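Adenylate kinase (Cryptosporidium parvum Iowa II, PDB 3BE4) probably catalyses the reversible transfer of a phosphate group from ATP to AMP, as adenylate kinases do, and is captured here with the two-substrate mimic bis(adenosine)-5'-pentaphosphate bound. Local coordinates at residues E75-G80 and K103-I108; H6-I11 and E23-E28; D110-V115 and K189-L194. All coordinates share one frame; numbering follows the deposited sequence. Where two conformers were deposited one is given.

Contact 1 of 3, residues E75-G80 and K103-I108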
loop_
_atom_site.group_PDB
_atom_site.type_symbol
_atom_site.label_atom_id
_atom_site.label_comp_id
_atom_site.label_asym_id
_atom_site.label_seq_id
_atom_site.Cartn_x
_atom_site.Cartn_y
_atom_site.Cartn_z
ATOM N N GLU A 75 -4.569 -11.669 11.164
ATOM C CA GLU A 75 -3.759 -12.857 11.194
ATOM C C GLU A 75 -2.308 -12.381 11.376
ATOM O O GLU A 75 -1.515 -12.935 12.232
ATOM C CB GLU A 75 -3.919 -13.650 9.914
ATOM C CG GLU A 75 -2.994 -14.852 9.870
ATOM C CD GLU A 75 -3.190 -15.724 8.641
ATOM O OE1 GLU A 75 -3.270 -15.204 7.499
ATOM O OE2 GLU A 75 -3.156 -16.967 8.817
ATOM N N LYS A 76 -1.914 -11.299 10.686
ATOM C CA LYS A 76 -0.466 -10.838 10.855
ATOM C C LYS A 76 -0.200 -10.394 12.243
ATOM O O LYS A 76 0.876 -10.690 12.885
ATOM C CB LYS A 76 -0.182 -9.642 9.963
ATOM C CG LYS A 76 -0.345 -9.916 8.472
ATOM C CD LYS A 76 0.896 -10.535 7.896
ATOM C CE LYS A 76 0.541 -11.414 6.696
ATOM N NZ LYS A 76 1.709 -12.342 6.412
ATOM N N PHE A 77 -1.084 -9.562 12.808
ATOM C CA PHE A 77 -0.958 -9.088 14.175
ATOM C C PHE A 77 -0.954 -10.245 15.146
ATOM O O PHE A 77 -0.084 -10.246 16.015
ATOM C CB PHE A 77 -2.112 -8.153 14.505
ATOM C CG PHE A 77 -1.806 -6.742 13.992
ATOM C CD1 PHE A 77 -1.117 -5.810 14.764
ATOM C CD2 PHE A 77 -2.256 -6.330 12.704
ATOM C CE1 PHE A 77 -0.807 -4.476 14.320
ATOM C CE2 PHE A 77 -1.977 -4.964 12.195
ATOM C CZ PHE A 77 -1.327 -4.040 12.999
ATOM N N ASP A 78 -1.845 -11.218 14.931
ATOM C CA ASP A 78 -1.958 -12.318 15.933
ATOM C C ASP A 78 -0.649 -13.155 15.914
ATOM O O ASP A 78 -0.255 -13.786 16.946
ATOM C CB ASP A 78 -3.128 -13.212 15.564
ATOM C CG ASP A 78 -4.540 -12.531 15.972
ATOM O OD1 ASP A 78 -4.537 -11.536 16.702
ATOM O OD2 ASP A 78 -5.541 -13.094 15.519
ATOM N N LEU A 79 -0.010 -13.278 14.753
ATOM C CA LEU A 79 1.228 -14.134 14.669
ATOM C C LEU A 79 2.443 -13.450 15.281
ATOM O O LEU A 79 3.478 -14.109 15.309
ATOM C CB LEU A 79 1.492 -14.472 13.208
ATOM C CG LEU A 79 0.429 -15.354 12.455
ATOM C CD1 LEU A 79 0.782 -15.322 11.012
ATOM C CD2 LEU A 79 0.387 -16.789 13.015
ATOM N N GLY A 80 2.365 -12.144 15.545
ATOM C CA GLY A 80 3.529 -11.311 16.103
ATOM C C GLY A 80 4.305 -10.569 15.058
ATOM O O GLY A 80 5.382 -10.015 15.368
ATOM N N LYS A 103 -9.874 -1.704 16.686
ATOM C CA LYS A 103 -10.203 -2.828 17.608
ATOM C C LYS A 103 -9.035 -3.760 17.742
ATOM O O LYS A 103 -8.704 -4.194 18.856
ATOM C CB LYS A 103 -11.444 -3.596 17.119
ATOM C CG LYS A 103 -12.686 -2.720 17.186
ATOM C CD LYS A 103 -13.999 -3.466 16.773
ATOM C CE LYS A 103 -15.141 -2.488 16.442
ATOM N NZ LYS A 103 -16.072 -3.368 15.598
ATOM N N ILE A 104 -8.365 -4.073 16.626
ATOM C CA ILE A 104 -7.224 -4.960 16.663
ATOM C C ILE A 104 -6.181 -4.306 17.500
ATOM O O ILE A 104 -5.590 -4.973 18.420
ATOM C CB ILE A 104 -6.652 -5.187 15.218
ATOM C CG1 ILE A 104 -7.513 -6.106 14.436
ATOM C CG2 ILE A 104 -5.190 -5.766 15.323
ATOM C CD1 ILE A 104 -7.225 -6.125 12.861
ATOM N N LEU A 105 -5.878 -3.010 17.315
ATOM C CA LEU A 105 -4.794 -2.357 18.065
ATOM C C LEU A 105 -5.241 -2.202 19.539
ATOM O O LEU A 105 -4.405 -2.221 20.453
ATOM C CB LEU A 105 -4.437 -0.966 17.551
ATOM C CG LEU A 105 -3.867 -0.970 16.110
ATOM C CD1 LEU A 105 -3.837 0.420 15.458
ATOM C CD2 LEU A 105 -2.438 -1.616 16.132
ATOM N N SER A 106 -6.535 -1.959 19.735
ATOM C CA SER A 106 -7.048 -1.739 21.132
ATOM C C SER A 106 -6.813 -3.016 21.913
ATOM O O SER A 106 -6.290 -2.982 23.050
ATOM C CB SER A 106 -8.514 -1.354 21.116
ATOM O OG SER A 106 -8.923 -1.251 22.456
ATOM N N GLU A 107 -7.095 -4.147 21.294
ATOM C CA GLU A 107 -6.912 -5.445 21.930
ATOM C C GLU A 107 -5.491 -5.852 22.217
ATOM O O GLU A 107 -5.291 -6.792 22.974
ATOM C CB GLU A 107 -7.640 -6.529 21.160
ATOM C CG GLU A 107 -9.147 -6.190 21.256
ATOM C CD GLU A 107 -10.017 -6.822 20.160
ATOM O OE1 GLU A 107 -9.517 -7.731 19.418
ATOM O OE2 GLU A 107 -11.216 -6.395 20.047
ATOM N N ILE A 108 -4.505 -5.150 21.650
ATOM C CA ILE A 108 -3.127 -5.408 22.071
ATOM C C ILE A 108 -2.539 -4.254 22.882
ATOM O O ILE A 108 -1.478 -4.364 23.423
ATOM C CB ILE A 108 -2.196 -5.665 20.942
ATOM C CG1 ILE A 108 -2.785 -6.586 19.888
ATOM C CG2 ILE A 108 -0.871 -6.154 21.516
ATOM C CD1 ILE A 108 -2.244 -6.230 18.557
#
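Phe77 and Ile104 meet at about a right angle, the methyl branch of the isoleucine pressed over one face of the phenyl ring. CG2 of Ile104 sits 4.1 Å from the centroid of the Phe77 ring and 23° off its normal, a CH-pi contact. The methyl is displaced toward the rim on the CB side, so its shortest approach is to Phe77 CG, at 3.8 Å. The first torsion of Ile104 explains why this branch does the touching: with CG1 beside the backbone N (chi1 -75°), CG2 lies anti to that nitrogen and faces the neighbouring helix.

Two further methyls approach the ring obliquely. Leu105 CD2 lies 3.8 Å from Phe77 CE1, near the far end of the ring, while Ile108 CD1 reaches Phe77 CD1 at 4.0 Å. All three methyls lie on the same side of the ring plane, so segment 103-108 packs against one side of Phe77, and no hydrogen bond joins the segments. Phe86 adds an edge-to-face ring contact to Phe77 from strand 86-89, and Cys82 also touches it.

Just beyond, the helix closes in a Schellman motif, with Gly80 at positive phi and its N bonded to Phe77 O at 3.1 Å. The arrangement is plain helix-helix packing of helices 66-78 and 95-108 in the adenylate kinase fold, with one aromatic ring laid against a patch of aliphatic methyls on the partner helix.

Contact 2 of 3, residues H6-I11 and E23-E28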
loop_
_atom_site.group_PDB
_atom_site.type_symbol
_atom_site.label_atom_id
_atom_site.label_comp_id
_atom_site.label_asym_id
_atom_site.label_seq_id
_atom_site.Cartn_x
_atom_site.Cartn_y
_atom_site.Cartn_z
ATOM N N HIS A 6 7.831 2.366 14.262
ATOM C CA HIS A 6 6.664 3.227 14.102
ATOM C C HIS A 6 5.547 2.337 13.730
ATOM O O HIS A 6 5.738 1.275 13.151
ATOM C CB HIS A 6 6.899 4.170 12.859
ATOM C CG HIS A 6 7.964 5.190 13.063
ATOM N ND1 HIS A 6 9.311 4.910 12.922
ATOM C CD2 HIS A 6 7.893 6.498 13.399
ATOM C CE1 HIS A 6 10.023 6.001 13.193
ATOM N NE2 HIS A 6 9.185 6.976 13.461
ATOM N N ASN A 7 4.325 2.794 13.974
ATOM C CA ASN A 7 3.076 2.115 13.580
ATOM C C ASN A 7 2.416 3.044 12.631
ATOM O O ASN A 7 1.776 4.021 13.024
ATOM C CB ASN A 7 2.134 1.793 14.781
ATOM C CG ASN A 7 2.765 0.716 15.690
ATOM O OD1 ASN A 7 3.646 0.012 15.267
ATOM N ND2 ASN A 7 2.292 0.613 16.935
ATOM N N LEU A 8 2.528 2.702 11.352
ATOM C CA LEU A 8 2.289 3.705 10.252
ATOM C C LEU A 8 1.209 3.183 9.306
ATOM O O LEU A 8 1.111 2.018 9.017
ATOM C CB LEU A 8 3.435 3.921 9.284
ATOM C CG LEU A 8 4.680 4.369 9.955
ATOM C CD1 LEU A 8 5.762 4.406 8.923
ATOM C CD2 LEU A 8 4.521 5.718 10.586
ATOM N N ILE A 9 0.366 4.105 8.857
ATOM C CA ILE A 9 -0.535 3.804 7.711
ATOM C C ILE A 9 -0.151 4.796 6.598
ATOM O O ILE A 9 0.067 5.959 6.879
ATOM C CB ILE A 9 -2.006 4.106 8.129
ATOM C CG1 ILE A 9 -2.508 3.098 9.212
ATOM C CG2 ILE A 9 -2.972 3.935 6.927
ATOM C CD1 ILE A 9 -3.945 3.346 9.668
ATOM N N LEU A 10 -0.031 4.289 5.386
ATOM C CA LEU A 10 0.040 5.165 4.199
ATOM C C LEU A 10 -1.357 5.179 3.495
ATOM O O LEU A 10 -1.951 4.110 3.232
ATOM C CB LEU A 10 1.053 4.598 3.255
ATOM C CG LEU A 10 2.465 4.393 3.860
ATOM C CD1 LEU A 10 3.378 4.030 2.736
ATOM C CD2 LEU A 10 2.931 5.592 4.593
ATOM N N ILE A 11 -1.963 6.354 3.214
ATOM C CA ILE A 11 -3.217 6.339 2.478
ATOM C C ILE A 11 -2.888 7.181 1.215
ATOM O O ILE A 11 -2.163 8.181 1.248
ATOM C CB ILE A 11 -4.264 7.210 3.258
ATOM C CG1 ILE A 11 -4.692 6.478 4.524
ATOM C CG2 ILE A 11 -5.576 7.361 2.406
ATOM C CD1 ILE A 11 -5.579 7.430 5.387
ATOM N N GLU A 23 9.557 0.290 0.361
ATOM C CA GLU A 23 10.871 -0.323 0.250
ATOM C C GLU A 23 11.856 0.376 1.148
ATOM O O GLU A 23 12.659 -0.312 1.825
ATOM C CB GLU A 23 11.375 -0.311 -1.220
ATOM C CG GLU A 23 12.852 -0.804 -1.285
ATOM C CD GLU A 23 12.847 -2.254 -1.798
ATOM O OE1 GLU A 23 11.892 -3.040 -1.439
ATOM O OE2 GLU A 23 13.753 -2.566 -2.627
ATOM N N PHE A 24 11.933 1.707 1.149
ATOM C CA PHE A 24 12.944 2.354 2.057
ATOM C C PHE A 24 12.415 2.225 3.450
ATOM O O PHE A 24 13.190 2.104 4.361
ATOM C CB PHE A 24 13.410 3.826 1.767
ATOM C CG PHE A 24 12.702 4.910 2.569
ATOM C CD1 PHE A 24 11.483 5.399 2.079
ATOM C CD2 PHE A 24 13.229 5.486 3.684
ATOM C CE1 PHE A 24 10.723 6.417 2.730
ATOM C CE2 PHE A 24 12.533 6.505 4.363
ATOM C CZ PHE A 24 11.222 6.986 3.884
ATOM N N ILE A 25 11.101 2.401 3.675
ATOM C CA ILE A 25 10.632 2.376 5.079
ATOM C C ILE A 25 10.924 1.032 5.754
ATOM O O ILE A 25 11.344 0.978 6.926
ATOM C CB ILE A 25 9.101 2.666 5.086
ATOM C CG1 ILE A 25 8.807 4.127 4.677
ATOM C CG2 ILE A 25 8.505 2.377 6.486
ATOM C CD1 ILE A 25 7.253 4.387 4.471
ATOM N N LYS A 26 10.718 -0.112 5.075
ATOM C CA LYS A 26 10.998 -1.443 5.618
ATOM C C LYS A 26 12.450 -1.508 5.957
ATOM O O LYS A 26 12.817 -2.026 7.042
ATOM C CB LYS A 26 10.880 -2.487 4.459
ATOM C CG LYS A 26 9.675 -2.912 4.343
ATOM C CD LYS A 26 9.518 -3.664 2.958
ATOM C CE LYS A 26 10.666 -4.485 2.392
ATOM N NZ LYS A 26 10.066 -5.278 1.166
ATOM N N LYS A 27 13.271 -1.022 5.077
ATOM C CA LYS A 27 14.686 -1.304 5.198
ATOM C C LYS A 27 15.251 -0.305 6.224
ATOM O O LYS A 27 15.968 -0.733 7.150
ATOM C CB LYS A 27 15.372 -1.175 3.864
ATOM N N GLU A 28 14.860 0.940 6.198
ATOM C CA GLU A 28 15.527 1.907 7.077
ATOM C C GLU A 28 15.021 1.805 8.498
ATOM O O GLU A 28 15.730 2.177 9.462
ATOM C CB GLU A 28 15.140 3.305 6.601
ATOM C CG GLU A 28 16.149 4.309 6.965
ATOM C CD GLU A 28 16.804 4.755 5.671
ATOM O OE1 GLU A 28 17.008 5.972 5.525
ATOM O OE2 GLU A 28 17.014 3.888 4.781
#
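Ile25 divides its two branches between Leu8 and Leu10, and its torsions set the division. CG1 stands beside the backbone N, anti to the carbonyl carbon (chi1 -69°), which leaves CG2 anti to that nitrogen. An extended chi2 of 172° then carries CD1 outward along the other branch, to 4.3 Å from Leu10 CD1. Leu8 is modelled in two conformers; in the one given, its CD1 is 4.2 Å from Ile25 CG2, the two side chains meeting at a slant, and this half of the contact is less certain than the Leu10 half. Leu8 and Leu10, two residues apart on one strand, both project toward the helix.

These are methyl-to-methyl contacts at comfortable van der Waals distance. The buried area is small, 99 Å² summed over both sides. Val87 of strand 86-89 touches both Ile25 and Leu10, and Leu31 also touches Leu8 and Ile25.

The strand runs into the P-loop and on to helix 18-29, the first beta-alpha unit of a P-loop NTPase fold, and the Leu10 side chain lies about 7 Å from the bound bis(adenosine)-5'-pentaphosphate. Being wholly apolar and formed by buried residues, the contact implies that helix and sheet are held together here by burial of apolar surface, with no hydrogen bond between the two segments.

Contact 3 of 3, residues D110-V115 and K189-L194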
loop_
_atom_site.group_PDB
_atom_site.type_symbol
_atom_site.label_atom_id
_atom_site.label_comp_id
_atom_site.label_asym_id
_atom_site.label_seq_id
_atom_site.Cartn_x
_atom_site.Cartn_y
_atom_site.Cartn_z
ATOM N N ASP A 110 -1.503 -1.524 21.621
ATOM C CA ASP A 110 -0.600 -0.704 20.810
ATOM C C ASP A 110 -1.464 0.402 20.168
ATOM O O ASP A 110 -2.717 0.424 20.275
ATOM C CB ASP A 110 0.210 -1.586 19.866
ATOM C CG ASP A 110 1.653 -1.015 19.554
ATOM O OD1 ASP A 110 2.000 0.150 19.935
ATOM O OD2 ASP A 110 2.445 -1.743 18.881
ATOM N N SER A 111 -0.820 1.397 19.583
ATOM C CA SER A 111 -1.569 2.490 18.939
ATOM C C SER A 111 -0.786 2.931 17.680
ATOM O O SER A 111 0.428 2.664 17.568
ATOM C CB SER A 111 -1.692 3.691 19.862
ATOM O OG SER A 111 -0.363 4.037 20.263
ATOM N N LEU A 112 -1.489 3.642 16.787
ATOM C CA LEU A 112 -0.829 4.218 15.610
ATOM C C LEU A 112 0.087 5.378 15.926
ATOM O O LEU A 112 -0.254 6.213 16.785
ATOM C CB LEU A 112 -1.962 4.759 14.685
ATOM C CG LEU A 112 -2.777 3.654 14.077
ATOM C CD1 LEU A 112 -4.102 4.122 13.323
ATOM C CD2 LEU A 112 -1.964 2.791 13.112
ATOM N N THR A 113 1.274 5.446 15.282
ATOM C CA THR A 113 2.153 6.544 15.344
ATOM C C THR A 113 1.728 7.696 14.422
ATOM O O THR A 113 1.728 8.883 14.803
ATOM C CB THR A 113 3.612 6.082 14.888
ATOM O OG1 THR A 113 3.944 5.074 15.719
ATOM C CG2 THR A 113 4.686 7.249 14.995
ATOM N N SER A 114 1.505 7.374 13.137
ATOM C CA SER A 114 1.388 8.435 12.158
ATOM C C SER A 114 0.609 7.833 11.020
ATOM O O SER A 114 0.717 6.622 10.791
ATOM C CB SER A 114 2.771 8.830 11.510
ATOM O OG SER A 114 3.499 9.662 12.444
ATOM N N VAL A 115 -0.129 8.685 10.316
ATOM C CA VAL A 115 -0.788 8.274 9.067
ATOM C C VAL A 115 -0.269 9.300 8.053
ATOM O O VAL A 115 -0.283 10.528 8.303
ATOM C CB VAL A 115 -2.344 8.400 9.194
ATOM C CG1 VAL A 115 -3.014 8.174 7.857
ATOM C CG2 VAL A 115 -2.893 7.398 10.242
ATOM N N LYS A 189 -10.017 12.521 6.759
ATOM C CA LYS A 189 -10.618 13.230 7.936
ATOM C C LYS A 189 -10.645 12.387 9.199
ATOM O O LYS A 189 -10.375 12.902 10.284
ATOM C CB LYS A 189 -12.013 13.758 7.490
ATOM C CG LYS A 189 -11.743 14.860 6.531
ATOM C CD LYS A 189 -12.981 15.591 6.026
ATOM C CE LYS A 189 -12.637 16.651 4.908
ATOM N NZ LYS A 189 -11.658 17.756 5.243
ATOM N N PHE A 190 -10.898 11.074 9.062
ATOM C CA PHE A 190 -10.952 10.106 10.140
ATOM C C PHE A 190 -9.664 10.230 10.922
ATOM O O PHE A 190 -9.668 10.295 12.165
ATOM C CB PHE A 190 -11.099 8.683 9.592
ATOM C CG PHE A 190 -11.201 7.583 10.649
ATOM C CD1 PHE A 190 -12.462 7.028 11.032
ATOM C CD2 PHE A 190 -10.067 7.030 11.197
ATOM C CE1 PHE A 190 -12.553 6.010 11.966
ATOM C CE2 PHE A 190 -10.135 6.000 12.141
ATOM C CZ PHE A 190 -11.363 5.451 12.528
ATOM N N TYR A 191 -8.536 10.239 10.225
ATOM C CA TYR A 191 -7.238 10.320 10.920
ATOM C C TYR A 191 -6.797 11.690 11.324
ATOM O O TYR A 191 -5.978 11.817 12.263
ATOM C CB TYR A 191 -6.138 9.577 10.119
ATOM C CG TYR A 191 -6.414 8.099 10.187
ATOM C CD1 TYR A 191 -6.361 7.377 11.386
ATOM C CD2 TYR A 191 -6.741 7.372 8.999
ATOM C CE1 TYR A 191 -6.638 5.963 11.453
ATOM C CE2 TYR A 191 -6.997 5.988 9.050
ATOM C CZ TYR A 191 -6.994 5.291 10.270
ATOM O OH TYR A 191 -7.263 3.965 10.259
ATOM N N GLU A 192 -7.201 12.710 10.580
ATOM C CA GLU A 192 -6.946 14.117 11.012
ATOM C C GLU A 192 -7.674 14.384 12.321
ATOM O O GLU A 192 -7.156 15.068 13.197
ATOM C CB GLU A 192 -7.502 15.047 9.992
ATOM C CG GLU A 192 -6.555 15.125 8.826
ATOM C CD GLU A 192 -7.046 16.175 7.803
ATOM O OE1 GLU A 192 -8.299 16.386 7.679
ATOM O OE2 GLU A 192 -6.182 16.752 7.115
ATOM N N ASP A 193 -8.863 13.832 12.459
ATOM C CA ASP A 193 -9.633 13.934 13.751
ATOM C C ASP A 193 -8.977 13.293 14.949
ATOM O O ASP A 193 -9.233 13.708 16.087
ATOM C CB ASP A 193 -11.061 13.420 13.596
ATOM C CG ASP A 193 -11.921 14.379 12.727
ATOM O OD1 ASP A 193 -11.455 15.490 12.391
ATOM O OD2 ASP A 193 -13.059 14.005 12.345
ATOM N N LEU A 194 -8.052 12.367 14.718
ATOM C CA LEU A 194 -7.270 11.702 15.732
ATOM C C LEU A 194 -5.955 12.458 15.893
ATOM O O LEU A 194 -5.171 12.150 16.793
ATOM C CB LEU A 194 -7.012 10.184 15.374
ATOM C CG LEU A 194 -8.268 9.271 15.368
ATOM C CD1 LEU A 194 -8.000 7.848 14.804
ATOM C CD2 LEU A 194 -8.904 9.173 16.776
#
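Val115 and Tyr191 make the CH-pi part of this contact. CG2 of Val115 lies over one face of the phenol ring, 3.9 Å from the centroid of Tyr191 and 24° off the ring normal. It is offset toward the rim, nearest to Tyr191 CG at 3.6 Å. With CG1 of Val115 anti to its backbone nitrogen (chi1 172°), CG2 falls on the ring while CG1 reaches Tyr191 CD2 at 4.0 Å, so both methyls touch the tyrosine. The opposite face is occupied from within the helix by Phe190 CD2, 3.5 Å above the plane and over the ring centre, which leaves the tyrosine sandwiched.

Apolar packing supplies the rest. Leu112 CD1 approaches Tyr191 CE1 at 3.6 Å, obliquely to the ring, with the two side chains roughly perpendicular. Ile9 of strand 7-12, Ala98 of helix 95-108 and Leu197 of strand 197-201 also touch Tyr191.

No hydrogen bond joins the two segments. The arrangement is typical of the alpha/beta sandwich of the P-loop NTPase fold: helix 186-192 lies against the parallel sheet, its tyrosine set flat against a valine of strand 114-119.

How the contacts relate
From the N terminus, contact 2 closes first, bringing strand 7-12 and helix 18-29 together across a short loop. Contact 1 follows, joining helices 66-78 and 95-108, with strand 86-89 between them in the chain. Contact 3 closes the longest loop, from strand 114-119 to helix 186-192, with the active-site lid between its segments. The three run in series, none nested or crossing. In space they meet: Leu105 of contact 1 packs on Leu112 of contact 3, while Asn7 of contact 2 is bonded through its backbone to Thr113 of contact 3, and Ile11 packs on Val115. Neighbouring strands 7-12 and 114-119 thus bring contacts 2 and 3 onto one parallel sheet.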